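Local coordinates for protein dioxygenase (Pseudomonas brassicacearum, PDB 5V2D) that probably cleaves the interphenyl double bond of lignin-derived stilbenes with molecular oxygen at a bound iron ion, at residues A[391-396]-A[408-413]; A[395-400]-A[426-431]; A[430-435]-A[460-465]; A[466-471]-A[482-487]. One frame throughout, in Å; residues are numbered along the deposited sequence.

Interaction 1 of 4, residues A[391-396]-A[408-413]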
loop_
_atom_site.group_PDB
_atom_site.type_symbol
_atom_site.label_atom_id
_atom_site.label_comp_id
_atom_site.label_asym_id
_atom_site.label_seq_id
_atom_site.Cartn_x
_atom_site.Cartn_y
_atom_site.Cartn_z
ATOM N N LEU A 391 9.651 7.996 -0.121
ATOM C CA LEU A 391 9.446 8.855 -1.251
ATOM C C LEU A 391 9.051 10.217 -0.706
ATOM O O LEU A 391 8.338 10.339 0.313
ATOM C CB LEU A 391 8.311 8.354 -2.152
ATOM C CG LEU A 391 8.477 6.924 -2.704
ATOM C CD1 LEU A 391 7.397 6.610 -3.729
ATOM C CD2 LEU A 391 9.853 6.827 -3.377
ATOM N N ALA A 392 9.448 11.266 -1.398
ATOM C CA ALA A 392 9.074 12.617 -0.988
ATOM C C ALA A 392 8.814 13.484 -2.204
ATOM O O ALA A 392 9.263 13.196 -3.319
ATOM C CB ALA A 392 10.186 13.233 -0.165
ATOM N N PHE A 393 8.068 14.563 -1.985
ATOM C CA PHE A 393 7.779 15.555 -3.013
ATOM C C PHE A 393 8.358 16.898 -2.522
ATOM O O PHE A 393 8.052 17.325 -1.435
ATOM C CB PHE A 393 6.298 15.719 -3.207
ATOM C CG PHE A 393 5.914 16.829 -4.157
ATOM C CD1 PHE A 393 6.519 16.991 -5.341
ATOM C CD2 PHE A 393 4.942 17.756 -3.772
ATOM C CE1 PHE A 393 6.163 18.015 -6.209
ATOM C CE2 PHE A 393 4.567 18.794 -4.634
ATOM C CZ PHE A 393 5.197 18.914 -5.865
ATOM N N ASP A 394 9.247 17.467 -3.310
ATOM C CA ASP A 394 9.816 18.777 -3.094
ATOM C C ASP A 394 9.279 19.684 -4.172
ATOM O O ASP A 394 9.676 19.590 -5.345
ATOM C CB ASP A 394 11.327 18.703 -3.154
ATOM C CG ASP A 394 12.023 20.078 -2.926
ATOM O OD1 ASP A 394 13.256 19.980 -2.913
ATOM O OD2 ASP A 394 11.333 21.151 -2.846
ATOM N N PRO A 395 8.314 20.563 -3.806
ATOM C CA PRO A 395 7.689 21.448 -4.803
ATOM C C PRO A 395 8.621 22.475 -5.426
ATOM O O PRO A 395 8.265 23.032 -6.460
ATOM C CB PRO A 395 6.562 22.149 -4.031
ATOM C CG PRO A 395 7.028 22.129 -2.595
ATOM C CD PRO A 395 7.804 20.831 -2.435
ATOM N N GLU A 396 9.778 22.711 -4.810
ATOM C CA GLU A 396 10.763 23.720 -5.359
ATOM C C GLU A 396 11.660 23.135 -6.443
ATOM O O GLU A 396 12.311 23.874 -7.073
ATOM C CB GLU A 396 11.599 24.443 -4.301
ATOM C CG GLU A 396 10.813 25.063 -3.153
ATOM C CD GLU A 396 9.659 26.023 -3.585
ATOM O OE1 GLU A 396 8.565 25.989 -2.941
ATOM O OE2 GLU A 396 9.843 26.781 -4.570
ATOM N N PHE A 408 -1.806 13.226 -8.598
ATOM C CA PHE A 408 -1.928 12.582 -7.297
ATOM C C PHE A 408 -0.766 11.543 -7.099
ATOM O O PHE A 408 -0.371 10.819 -7.998
ATOM C CB PHE A 408 -3.312 11.868 -7.261
ATOM C CG PHE A 408 -3.642 11.153 -5.970
ATOM C CD1 PHE A 408 -3.969 9.771 -5.973
ATOM C CD2 PHE A 408 -3.720 11.848 -4.763
ATOM C CE1 PHE A 408 -4.325 9.093 -4.783
ATOM C CE2 PHE A 408 -4.065 11.171 -3.580
ATOM C CZ PHE A 408 -4.383 9.800 -3.586
ATOM N N GLN A 409 -0.274 11.458 -5.879
ATOM C CA GLN A 409 0.853 10.590 -5.457
ATOM C C GLN A 409 2.142 10.850 -6.363
ATOM O O GLN A 409 2.838 9.924 -6.761
ATOM C CB GLN A 409 0.419 9.120 -5.458
ATOM C CG GLN A 409 -0.551 8.669 -4.310
ATOM C CD GLN A 409 -1.104 7.231 -4.545
ATOM O OE1 GLN A 409 -1.435 6.902 -5.717
ATOM N NE2 GLN A 409 -1.111 6.319 -3.501
ATOM N N PHE A 410 2.422 12.106 -6.689
ATOM C CA PHE A 410 3.638 12.508 -7.336
ATOM C C PHE A 410 4.814 12.653 -6.331
ATOM O O PHE A 410 4.733 13.467 -5.417
ATOM C CB PHE A 410 3.433 13.853 -8.088
ATOM C CG PHE A 410 4.640 14.311 -8.854
ATOM C CD1 PHE A 410 5.478 15.250 -8.329
ATOM C CD2 PHE A 410 4.912 13.841 -10.080
ATOM C CE1 PHE A 410 6.596 15.713 -9.063
ATOM C CE2 PHE A 410 6.012 14.258 -10.785
ATOM C CZ PHE A 410 6.875 15.223 -10.239
ATOM N N PHE A 411 5.894 11.877 -6.512
ATOM C CA PHE A 411 7.014 11.919 -5.597
ATOM C C PHE A 411 8.266 12.056 -6.448
ATOM O O PHE A 411 8.562 11.176 -7.233
ATOM C CB PHE A 411 7.088 10.726 -4.697
ATOM C CG PHE A 411 5.891 10.541 -3.844
ATOM C CD1 PHE A 411 5.783 11.243 -2.651
ATOM C CD2 PHE A 411 4.895 9.642 -4.190
ATOM C CE1 PHE A 411 4.719 11.031 -1.780
ATOM C CE2 PHE A 411 3.791 9.481 -3.378
ATOM C CZ PHE A 411 3.676 10.161 -2.160
ATOM N N ASN A 412 8.975 13.185 -6.316
ATOM C CA ASN A 412 10.134 13.444 -7.165
ATOM C C ASN A 412 11.440 13.217 -6.476
ATOM O O ASN A 412 12.464 13.542 -7.062
ATOM C CB ASN A 412 10.083 14.860 -7.800
ATOM C CG ASN A 412 9.990 15.968 -6.769
ATOM O OD1 ASN A 412 9.997 15.704 -5.554
ATOM N ND2 ASN A 412 9.863 17.236 -7.262
ATOM N N LEU A 413 11.442 12.627 -5.277
ATOM C CA LEU A 413 12.665 12.235 -4.582
ATOM C C LEU A 413 12.567 10.848 -3.985
ATOM O O LEU A 413 11.544 10.489 -3.386
ATOM C CB LEU A 413 12.914 13.177 -3.429
ATOM C CG LEU A 413 13.187 14.667 -3.739
ATOM C CD1 LEU A 413 13.199 15.496 -2.415
ATOM C CD2 LEU A 413 14.465 14.815 -4.559
#

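Interaction 2 of 4, residues A[395-400]-A[426-431]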
loop_
_atom_site.group_PDB
_atom_site.type_symbol
_atom_site.label_atom_id
_atom_site.label_comp_id
_atom_site.label_asym_id
_atom_site.label_seq_id
_atom_site.Cartn_x
_atom_site.Cartn_y
_atom_site.Cartn_z
ATOM N N PRO A 395 8.314 20.563 -3.806
ATOM C CA PRO A 395 7.689 21.448 -4.803
ATOM C C PRO A 395 8.621 22.475 -5.426
ATOM O O PRO A 395 8.265 23.032 -6.460
ATOM C CB PRO A 395 6.562 22.149 -4.031
ATOM C CG PRO A 395 7.028 22.129 -2.595
ATOM C CD PRO A 395 7.804 20.831 -2.435
ATOM N N GLU A 396 9.778 22.711 -4.810
ATOM C CA GLU A 396 10.763 23.720 -5.359
ATOM C C GLU A 396 11.660 23.135 -6.443
ATOM O O GLU A 396 12.311 23.874 -7.073
ATOM C CB GLU A 396 11.599 24.443 -4.301
ATOM C CG GLU A 396 10.813 25.063 -3.153
ATOM C CD GLU A 396 9.659 26.023 -3.585
ATOM O OE1 GLU A 396 8.565 25.989 -2.941
ATOM O OE2 GLU A 396 9.843 26.781 -4.570
ATOM N N ARG A 397 11.692 21.815 -6.659
ATOM C CA ARG A 397 12.503 21.257 -7.752
ATOM C C ARG A 397 11.874 21.618 -9.071
ATOM O O ARG A 397 10.664 21.751 -9.155
ATOM C CB ARG A 397 12.539 19.732 -7.692
ATOM C CG ARG A 397 13.173 19.229 -6.434
ATOM C CD ARG A 397 14.688 19.305 -6.558
ATOM N NE ARG A 397 15.173 18.789 -5.294
ATOM C CZ ARG A 397 16.337 18.225 -5.107
ATOM N NH1 ARG A 397 17.208 18.116 -6.099
ATOM N NH2 ARG A 397 16.617 17.836 -3.873
ATOM N N PRO A 398 12.682 21.686 -10.120
ATOM C CA PRO A 398 12.133 21.908 -11.432
ATOM C C PRO A 398 11.097 20.804 -11.852
ATOM O O PRO A 398 11.253 19.624 -11.483
ATOM C CB PRO A 398 13.362 21.861 -12.365
ATOM C CG PRO A 398 14.577 21.597 -11.505
ATOM C CD PRO A 398 14.164 21.481 -10.081
ATOM N N TYR A 399 10.111 21.209 -12.630
ATOM C CA TYR A 399 9.025 20.343 -13.101
ATOM C C TYR A 399 8.738 20.677 -14.552
ATOM O O TYR A 399 8.267 21.754 -14.884
ATOM C CB TYR A 399 7.793 20.600 -12.245
ATOM C CG TYR A 399 6.594 19.716 -12.597
ATOM C CD1 TYR A 399 5.663 20.120 -13.518
ATOM C CD2 TYR A 399 6.410 18.496 -11.975
ATOM C CE1 TYR A 399 4.584 19.320 -13.863
ATOM C CE2 TYR A 399 5.305 17.657 -12.274
ATOM C CZ TYR A 399 4.406 18.049 -13.226
ATOM O OH TYR A 399 3.306 17.276 -13.570
ATOM N N ASN A 400 9.067 19.761 -15.434
ATOM C CA ASN A 400 8.874 19.954 -16.870
ATOM C C ASN A 400 7.382 20.141 -17.161
ATOM O O ASN A 400 6.582 19.279 -16.814
ATOM C CB ASN A 400 9.443 18.740 -17.596
ATOM C CG ASN A 400 9.352 18.833 -19.099
ATOM O OD1 ASN A 400 8.760 19.766 -19.662
ATOM N ND2 ASN A 400 9.901 17.849 -19.753
ATOM N N ALA A 426 19.193 11.881 -0.813
ATOM C CA ALA A 426 18.098 11.744 -1.778
ATOM C C ALA A 426 18.562 11.741 -3.212
ATOM O O ALA A 426 19.545 12.420 -3.554
ATOM C CB ALA A 426 17.086 12.870 -1.591
ATOM N N TRP A 427 17.862 10.993 -4.081
ATOM C CA TRP A 427 18.090 11.107 -5.516
ATOM C C TRP A 427 16.920 11.839 -6.166
ATOM O O TRP A 427 15.735 11.443 -6.000
ATOM C CB TRP A 427 18.339 9.726 -6.165
ATOM C CG TRP A 427 18.647 9.889 -7.615
ATOM C CD1 TRP A 427 19.626 10.664 -8.131
ATOM C CD2 TRP A 427 17.969 9.317 -8.744
ATOM N NE1 TRP A 427 19.626 10.595 -9.493
ATOM C CE2 TRP A 427 18.619 9.786 -9.896
ATOM C CE3 TRP A 427 16.926 8.410 -8.895
ATOM C CZ2 TRP A 427 18.232 9.419 -11.182
ATOM C CZ3 TRP A 427 16.558 8.044 -10.161
ATOM C CH2 TRP A 427 17.172 8.535 -11.275
ATOM N N PHE A 428 17.236 12.871 -6.939
ATOM C CA PHE A 428 16.263 13.566 -7.801
ATOM C C PHE A 428 16.488 13.110 -9.230
ATOM O O PHE A 428 17.640 13.176 -9.731
ATOM C CB PHE A 428 16.514 15.114 -7.726
ATOM C CG PHE A 428 15.641 15.930 -8.670
ATOM C CD1 PHE A 428 14.251 15.927 -8.518
ATOM C CD2 PHE A 428 16.198 16.718 -9.682
ATOM C CE1 PHE A 428 13.433 16.707 -9.318
ATOM C CE2 PHE A 428 15.394 17.499 -10.513
ATOM C CZ PHE A 428 13.980 17.483 -10.334
ATOM N N PRO A 429 15.456 12.616 -9.910
ATOM C CA PRO A 429 15.690 12.002 -11.225
ATOM C C PRO A 429 15.629 12.951 -12.405
ATOM O O PRO A 429 15.528 12.519 -13.530
ATOM C CB PRO A 429 14.527 10.996 -11.327
ATOM C CG PRO A 429 13.410 11.686 -10.666
ATOM C CD PRO A 429 14.071 12.376 -9.458
ATOM N N GLY A 430 15.579 14.246 -12.168
ATOM C CA GLY A 430 15.359 15.201 -13.230
ATOM C C GLY A 430 13.932 15.712 -13.149
ATOM O O GLY A 430 13.069 15.201 -12.407
ATOM N N ASP A 431 13.641 16.691 -14.000
ATOM C CA ASP A 431 12.368 17.368 -13.957
ATOM C C ASP A 431 11.179 16.577 -14.600
ATOM O O ASP A 431 10.075 17.082 -14.638
ATOM C CB ASP A 431 12.515 18.780 -14.611
ATOM C CG ASP A 431 12.777 18.788 -16.113
ATOM O OD1 ASP A 431 12.801 17.739 -16.769
ATOM O OD2 ASP A 431 12.930 19.906 -16.667
#

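Interaction 3 of 4, residues A[430-435]-A[460-465]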
loop_
_atom_site.group_PDB
_atom_site.type_symbol
_atom_site.label_atom_id
_atom_site.label_comp_id
_atom_site.label_asym_id
_atom_site.label_seq_id
_atom_site.Cartn_x
_atom_site.Cartn_y
_atom_site.Cartn_z
ATOM N N GLY A 430 15.579 14.246 -12.168
ATOM C CA GLY A 430 15.359 15.201 -13.230
ATOM C C GLY A 430 13.932 15.712 -13.149
ATOM O O GLY A 430 13.069 15.201 -12.407
ATOM N N ASP A 431 13.641 16.691 -14.000
ATOM C CA ASP A 431 12.368 17.368 -13.957
ATOM C C ASP A 431 11.179 16.577 -14.600
ATOM O O ASP A 431 10.075 17.082 -14.638
ATOM C CB ASP A 431 12.515 18.780 -14.611
ATOM C CG ASP A 431 12.777 18.788 -16.113
ATOM O OD1 ASP A 431 12.801 17.739 -16.769
ATOM O OD2 ASP A 431 12.930 19.906 -16.667
ATOM N N SER A 432 11.415 15.381 -15.100
ATOM C CA SER A 432 10.344 14.606 -15.739
ATOM C C SER A 432 10.189 13.228 -15.204
ATOM O O SER A 432 9.745 12.383 -15.917
ATOM C CB SER A 432 10.587 14.473 -17.244
ATOM O OG SER A 432 11.049 15.690 -17.741
ATOM N N GLY A 433 10.507 13.071 -13.941
ATOM C CA GLY A 433 10.567 11.803 -13.274
ATOM C C GLY A 433 9.872 11.803 -11.931
ATOM O O GLY A 433 9.924 12.751 -11.196
ATOM N N CYS A 434 9.218 10.678 -11.611
ATOM C CA CYS A 434 8.753 10.428 -10.281
ATOM C C CYS A 434 8.693 8.937 -10.018
ATOM O O CYS A 434 8.897 8.119 -10.920
ATOM C CB CYS A 434 7.371 11.070 -10.081
ATOM S SG CYS A 434 6.087 10.421 -11.193
ATOM N N PHE A 435 8.487 8.610 -8.758
ATOM C CA PHE A 435 8.716 7.271 -8.271
ATOM C C PHE A 435 7.445 6.535 -7.822
ATOM O O PHE A 435 6.482 7.129 -7.425
ATOM C CB PHE A 435 9.631 7.315 -7.093
ATOM C CG PHE A 435 11.009 7.875 -7.422
ATOM C CD1 PHE A 435 11.972 7.096 -8.002
ATOM C CD2 PHE A 435 11.321 9.186 -7.054
ATOM C CE1 PHE A 435 13.220 7.628 -8.304
ATOM C CE2 PHE A 435 12.557 9.717 -7.351
ATOM C CZ PHE A 435 13.512 8.910 -7.981
ATOM N N LEU A 460 8.873 8.162 -16.173
ATOM C CA LEU A 460 9.388 9.274 -16.941
ATOM C C LEU A 460 8.167 9.826 -17.627
ATOM O O LEU A 460 7.754 9.353 -18.696
ATOM C CB LEU A 460 10.431 8.804 -17.923
ATOM C CG LEU A 460 11.915 8.612 -17.565
ATOM C CD1 LEU A 460 12.390 9.371 -16.373
ATOM C CD2 LEU A 460 12.236 7.164 -17.342
ATOM N N ILE A 461 7.536 10.769 -16.974
ATOM C CA ILE A 461 6.159 11.061 -17.282
ATOM C C ILE A 461 5.941 11.955 -18.468
ATOM O O ILE A 461 4.836 11.919 -19.025
ATOM C CB ILE A 461 5.384 11.586 -16.087
ATOM C CG1 ILE A 461 5.962 12.824 -15.486
ATOM C CG2 ILE A 461 5.294 10.550 -15.007
ATOM C CD1 ILE A 461 5.104 13.330 -14.329
ATOM N N ALA A 462 6.963 12.689 -18.907
ATOM C CA ALA A 462 6.863 13.440 -20.154
ATOM C C ALA A 462 6.985 12.496 -21.313
ATOM O O ALA A 462 6.346 12.716 -22.301
ATOM C CB ALA A 462 7.961 14.498 -20.226
ATOM N N GLU A 463 7.784 11.448 -21.216
ATOM C CA GLU A 463 7.892 10.501 -22.340
ATOM C C GLU A 463 6.874 9.377 -22.249
ATOM O O GLU A 463 6.771 8.604 -23.150
ATOM C CB GLU A 463 9.265 9.896 -22.397
ATOM C CG GLU A 463 10.379 10.931 -22.431
ATOM C CD GLU A 463 11.734 10.186 -22.239
ATOM O OE1 GLU A 463 12.550 10.528 -21.380
ATOM O OE2 GLU A 463 12.014 9.143 -22.899
ATOM N N GLU A 464 6.162 9.264 -21.137
ATOM C CA GLU A 464 5.342 8.061 -20.832
ATOM C C GLU A 464 6.135 6.749 -20.958
ATOM O O GLU A 464 5.690 5.810 -21.594
ATOM C CB GLU A 464 4.070 7.971 -21.720
ATOM C CG GLU A 464 3.257 9.259 -21.607
ATOM C CD GLU A 464 1.785 9.146 -21.953
ATOM O OE1 GLU A 464 1.355 8.210 -22.668
ATOM O OE2 GLU A 464 1.059 10.033 -21.476
ATOM N N ARG A 465 7.281 6.710 -20.340
ATOM C CA ARG A 465 8.216 5.569 -20.336
ATOM C C ARG A 465 8.418 5.198 -18.874
ATOM O O ARG A 465 8.208 6.027 -17.990
ATOM C CB ARG A 465 9.594 6.009 -20.933
ATOM C CG ARG A 465 10.427 4.924 -21.538
ATOM C CD ARG A 465 11.496 5.408 -22.543
ATOM N NE ARG A 465 12.378 6.444 -21.948
ATOM C CZ ARG A 465 13.429 6.265 -21.108
ATOM N NH1 ARG A 465 13.798 5.094 -20.578
ATOM N NH2 ARG A 465 14.193 7.318 -20.755
HETATM O O HOH W 1 9.744 12.085 -19.132
#

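Interaction 4 of 4, residues A[466-471]-A[482-487]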
loop_
_atom_site.group_PDB
_atom_site.type_symbol
_atom_site.label_atom_id
_atom_site.label_comp_id
_atom_site.label_asym_id
_atom_site.label_seq_id
_atom_site.Cartn_x
_atom_site.Cartn_y
_atom_site.Cartn_z
ATOM N N SER A 466 8.926 4.014 -18.620
ATOM C CA SER A 466 9.139 3.483 -17.301
ATOM C C SER A 466 10.463 2.764 -17.275
ATOM O O SER A 466 10.843 2.122 -18.250
ATOM C CB SER A 466 7.993 2.489 -16.929
ATOM O OG SER A 466 6.741 3.127 -16.966
ATOM N N GLU A 467 11.165 2.874 -16.160
ATOM C CA GLU A 467 12.384 2.107 -15.869
ATOM C C GLU A 467 12.256 1.552 -14.475
ATOM O O GLU A 467 11.660 2.216 -13.628
ATOM C CB GLU A 467 13.662 3.030 -15.835
ATOM C CG GLU A 467 13.876 3.665 -17.179
ATOM C CD GLU A 467 15.088 4.679 -17.214
ATOM O OE1 GLU A 467 15.542 5.083 -16.180
ATOM O OE2 GLU A 467 15.554 5.046 -18.282
ATOM N N LEU A 468 12.847 0.398 -14.234
ATOM C CA LEU A 468 13.023 -0.030 -12.884
ATOM C C LEU A 468 14.492 0.368 -12.475
ATOM O O LEU A 468 15.472 -0.143 -13.096
ATOM C CB LEU A 468 12.864 -1.509 -12.804
ATOM C CG LEU A 468 12.791 -2.128 -11.425
ATOM C CD1 LEU A 468 11.607 -1.600 -10.653
ATOM C CD2 LEU A 468 12.751 -3.666 -11.577
ATOM N N VAL A 469 14.636 1.308 -11.547
ATOM C CA VAL A 469 15.979 1.795 -11.188
ATOM C C VAL A 469 16.529 1.079 -9.958
ATOM O O VAL A 469 15.761 0.691 -9.051
ATOM C CB VAL A 469 16.032 3.304 -10.979
ATOM C CG1 VAL A 469 15.739 3.966 -12.314
ATOM C CG2 VAL A 469 15.149 3.807 -9.853
ATOM N N VAL A 470 17.844 0.877 -9.953
ATOM C CA VAL A 470 18.523 0.271 -8.846
ATOM C C VAL A 470 19.603 1.220 -8.315
ATOM O O VAL A 470 20.514 1.589 -9.052
ATOM C CB VAL A 470 19.189 -1.040 -9.293
ATOM C CG1 VAL A 470 19.851 -1.700 -8.071
ATOM C CG2 VAL A 470 18.200 -1.999 -9.988
ATOM N N LEU A 471 19.475 1.632 -7.063
ATOM C CA LEU A 471 20.437 2.563 -6.403
ATOM C C LEU A 471 21.137 1.824 -5.302
ATOM O O LEU A 471 20.656 0.797 -4.767
ATOM C CB LEU A 471 19.742 3.795 -5.814
ATOM C CG LEU A 471 19.298 4.830 -6.837
ATOM C CD1 LEU A 471 18.099 4.350 -7.708
ATOM C CD2 LEU A 471 18.951 6.115 -6.099
ATOM N N ALA A 482 22.057 1.035 -12.007
ATOM C CA ALA A 482 21.466 0.324 -13.146
ATOM C C ALA A 482 20.069 0.837 -13.394
ATOM O O ALA A 482 19.339 1.146 -12.462
ATOM C CB ALA A 482 21.420 -1.158 -12.899
ATOM N N ARG A 483 19.735 1.018 -14.653
ATOM C CA ARG A 483 18.379 1.361 -15.094
ATOM C C ARG A 483 17.872 0.270 -15.996
ATOM O O ARG A 483 18.449 0.008 -17.052
ATOM C CB ARG A 483 18.336 2.674 -15.857
ATOM C CG ARG A 483 18.863 3.890 -15.065
ATOM C CD ARG A 483 18.801 5.081 -15.960
ATOM N NE ARG A 483 19.203 6.330 -15.366
ATOM C CZ ARG A 483 18.368 7.323 -15.056
ATOM N NH1 ARG A 483 17.061 7.272 -15.222
ATOM N NH2 ARG A 483 18.837 8.393 -14.522
ATOM N N ILE A 484 16.805 -0.392 -15.547
ATOM C CA ILE A 484 16.213 -1.501 -16.299
ATOM C C ILE A 484 15.054 -0.962 -17.136
ATOM O O ILE A 484 14.034 -0.521 -16.583
ATOM C CB ILE A 484 15.780 -2.602 -15.333
ATOM C CG1 ILE A 484 16.988 -3.079 -14.518
ATOM C CG2 ILE A 484 15.127 -3.727 -16.055
ATOM C CD1 ILE A 484 16.478 -3.684 -13.194
ATOM N N ARG A 485 15.213 -0.959 -18.473
ATOM C CA ARG A 485 14.237 -0.288 -19.322
ATOM C C ARG A 485 13.058 -1.260 -19.534
ATOM O O ARG A 485 13.266 -2.445 -19.686
ATOM C CB ARG A 485 14.817 0.082 -20.665
ATOM C CG ARG A 485 15.861 1.186 -20.616
ATOM C CD ARG A 485 16.156 1.658 -22.074
ATOM N NE ARG A 485 17.368 2.473 -22.037
ATOM C CZ ARG A 485 18.612 2.049 -22.214
ATOM N NH1 ARG A 485 18.880 0.793 -22.543
ATOM N NH2 ARG A 485 19.603 2.933 -22.144
ATOM N N ILE A 486 11.866 -0.738 -19.450
ATOM C CA ILE A 486 10.614 -1.521 -19.650
ATOM C C ILE A 486 10.048 -0.996 -20.946
ATOM O O ILE A 486 9.926 0.212 -21.130
ATOM C CB ILE A 486 9.670 -1.299 -18.476
ATOM C CG1 ILE A 486 10.365 -1.771 -17.200
ATOM C CG2 ILE A 486 8.443 -2.200 -18.625
ATOM C CD1 ILE A 486 9.895 -1.078 -16.000
ATOM N N PRO A 487 9.653 -1.892 -21.862
ATOM C CA PRO A 487 9.233 -1.459 -23.166
ATOM C C PRO A 487 7.803 -0.922 -23.275
ATOM O O PRO A 487 7.323 -0.613 -24.381
ATOM C CB PRO A 487 9.366 -2.733 -23.967
ATOM C CG PRO A 487 9.205 -3.818 -23.005
ATOM C CD PRO A 487 9.871 -3.335 -21.792
HETATM O O HOH W 2 8.432 2.295 -20.854
#

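Interaction 1 of 4, residues A[391-396]-A[408-413]
Asn412 reads the backbone of Asp394 with both ends of its amide. Its OD1 accepts from Asp394 N at 3.0 Å, in the carbonyl plane and on a lone pair, while ND2 gives a nearly straight bond to Asp394 O, also 3.0 Å, from above that carbonyl's plane. Asn412 CG sits between its own backbone N and carbonyl carbon (chi1 57°), a turn that brings the amide across to the other segment, and the two bonds fix its rotation. Beside this, Ala392 N bonds to Leu413 O and Leu413 N to Ala392 O, the hydrogen-bonded antiparallel pair where strands 387-392 and 413-418 meet. Because Asn412 and Leu413 both face Ala392, the join is a classic beta bulge; it lies at the mouth of a long loop in one blade of the beta-propeller expected for this family. Ahead of the bulge in 408-413, Phe393 CE1 comes to Phe410 CD1 at 3.6 Å, the rings meeting obliquely with planes 82° apart. Phe393 CB also rests 3.5 Å from Phe410 O. Leu391 CB approaches Phe411 CG at 3.7 Å, the leucine chain roughly perpendicular to that of Phe411, and Leu413 CD1 touches Asp394 CB at 3.8 Å.

Interaction 2 of 4, residues A[395-400]-A[426-431]
Arg397 lies across one face of the Phe428 ring, and its chain can be followed atom by atom over that surface. CB meets the rim first, 3.5 Å from Phe428 CE1. CG comes next, again nearest CE1, and the chain then bends (chi2 -80°), which carries CD over the centre of the ring: the CH-pi contact measures 3.9 Å from CD to the Phe428 centroid, only 11° off the ring normal. NE forms a salt bridge with Asp394 OD1, and that bond anchors the middle of the chain. At the tip NH1 passes back along the aromatic side chain to Phe428 CB at 3.5 Å, the guanidinium plane inclined by 31° to the ring. Pro398 attends to the far end of the same ring, its CD 4.0 Å from Phe428 CZ, while Pro398 O lies at the ring edge, in plane. The opposite face carries Gly430 N of the ring's own segment. Were the Phe428 ring replaced by the methyl of an alanine, the aliphatic part of Arg397 would probably lose the surface it lies on and a gap would open beside Pro398. Farther on, Asn400 N donates an almost straight bond of 3.0 Å to Asp431 O, and Asn400 CB packs 3.6 Å from Asp431 OD1. The contact joins the loop after strand 387-392 to the loop that follows strand 424-427, at the protein surface. Its chemistry is divided: methylenes of an arginine pack on an aromatic face by CH-pi and dispersion contact, while the charge of that arginine is directed to a carboxylate beside it.

Interaction 3 of 4, residues A[430-435]-A[460-465]
Gly433 and Leu460 face each other as a non-hydrogen-bonded antiparallel pair, their CA atoms 4.6 Å apart. Just beyond it, Ile461 N donates to Ser432 O at 2.9 Å, and Leu460 CA makes a CA-H...O contact with the same oxygen. A water also donates to Ser432 O, at 3.2 Å, and accepts from Glu463 N, linking this carbonyl to a second point of the turn. Within 460-465 the chain doubles back, with Leu460 N bonded to Arg465 O and Arg465 N to Leu460 O; Glu464 and Arg465 both face Leu460, a G1 beta bulge. Cys434 SG stands between its backbone N and carbonyl carbon (chi1 61°), where it meets the CG2 branch of Ile461 at 3.9 Å. Ala462 CB touches Ser432 CB at 4.0 Å; Ser432 OG bonds to Asp431 OD1 from above the carboxylate plane and has Asn400 ND2 as a second partner. Arg465 NE holds Glu463 OE2 at 2.9 Å in a salt bridge, and Leu460 CD2 lies over one face of the Arg465 guanidinium, toward its rim. The start of strand 433-442 thus meets the bulged turn of the 452-460/465-472 hairpin within one antiparallel sheet, consistent with a blade of the beta-propeller expected for this family.

Interaction 4 of 4, residues A[466-471]-A[482-487]
Ala482 opens the pairing opposite Val470: its O accepts from Val470 N at 2.9 Å, and the return bond from Ala482 N to Val470 O is weak. Ala482 CB lies 4.2 Å from Val470 CB. Arg483 turns to the other face, where its chain runs extended from CG to NE (chi2 178°, chi3 177°) alongside Val469 and reaches the carboxylate of Glu467. There Arg483 NH1 meets Glu467 OE1 at 2.8 Å in a salt bridge, the acceptor using its syn lone pair and lying in the guanidinium plane, though the two flat groups are 76° apart. Glu467 OE2 has a second partner, Arg465 NH1, so one carboxylate joins two arginines. A leucine in place of Arg483 would probably leave Glu467 OE1 without its charged mate and its carboxylate freer to turn. Ile484 pairs with Leu468 through two backbone bonds, each 2.8 Å. The hairpin formed by strands 465-472 and 482-486 belongs to an antiparallel sheet, probably one blade of the family's beta-propeller, in which strand 50-52, from near the N terminus, forms the edge beyond 482-486. Ile484 and Leu468 point the same way, CB to CB 4.0 Å, and Ile484 CD1 extends to Val470 CG2; Phe92 of strand 85-93, in another sheet, touches both Ile484 and Leu468. Arg485 faces Glu467 on the side of Arg483. Ile486 sends CD1 back across the partner strand, 3.7 Å from Leu468 N, while a water bridges its O (2.6 Å) to Ser466 N.

Overall arrangement
Along the chain, interaction 1 closes the loop between strands 387-392 and 413-418. The side chain of Phe411, in interaction 1, is about 11 Å from the bound iron(III) ion. Interaction 2 starts inside that loop, sharing Pro395 and Glu396, and ends after it, so the two cross rather than nest. Interaction 3 sets out from Gly430 and Asp431, where interaction 2 stops, and closes the excursion through strands 433-442 and 452-460. Interaction 4 follows in series as the last hairpin of the same sheet. Contacts between the interactions also tie two sheets, probably neighbouring propeller blades: Phe411 O meets Phe435 N, Asn400 ND2 meets Ser432 OG, and Trp427 packs on Leu471 and Arg483.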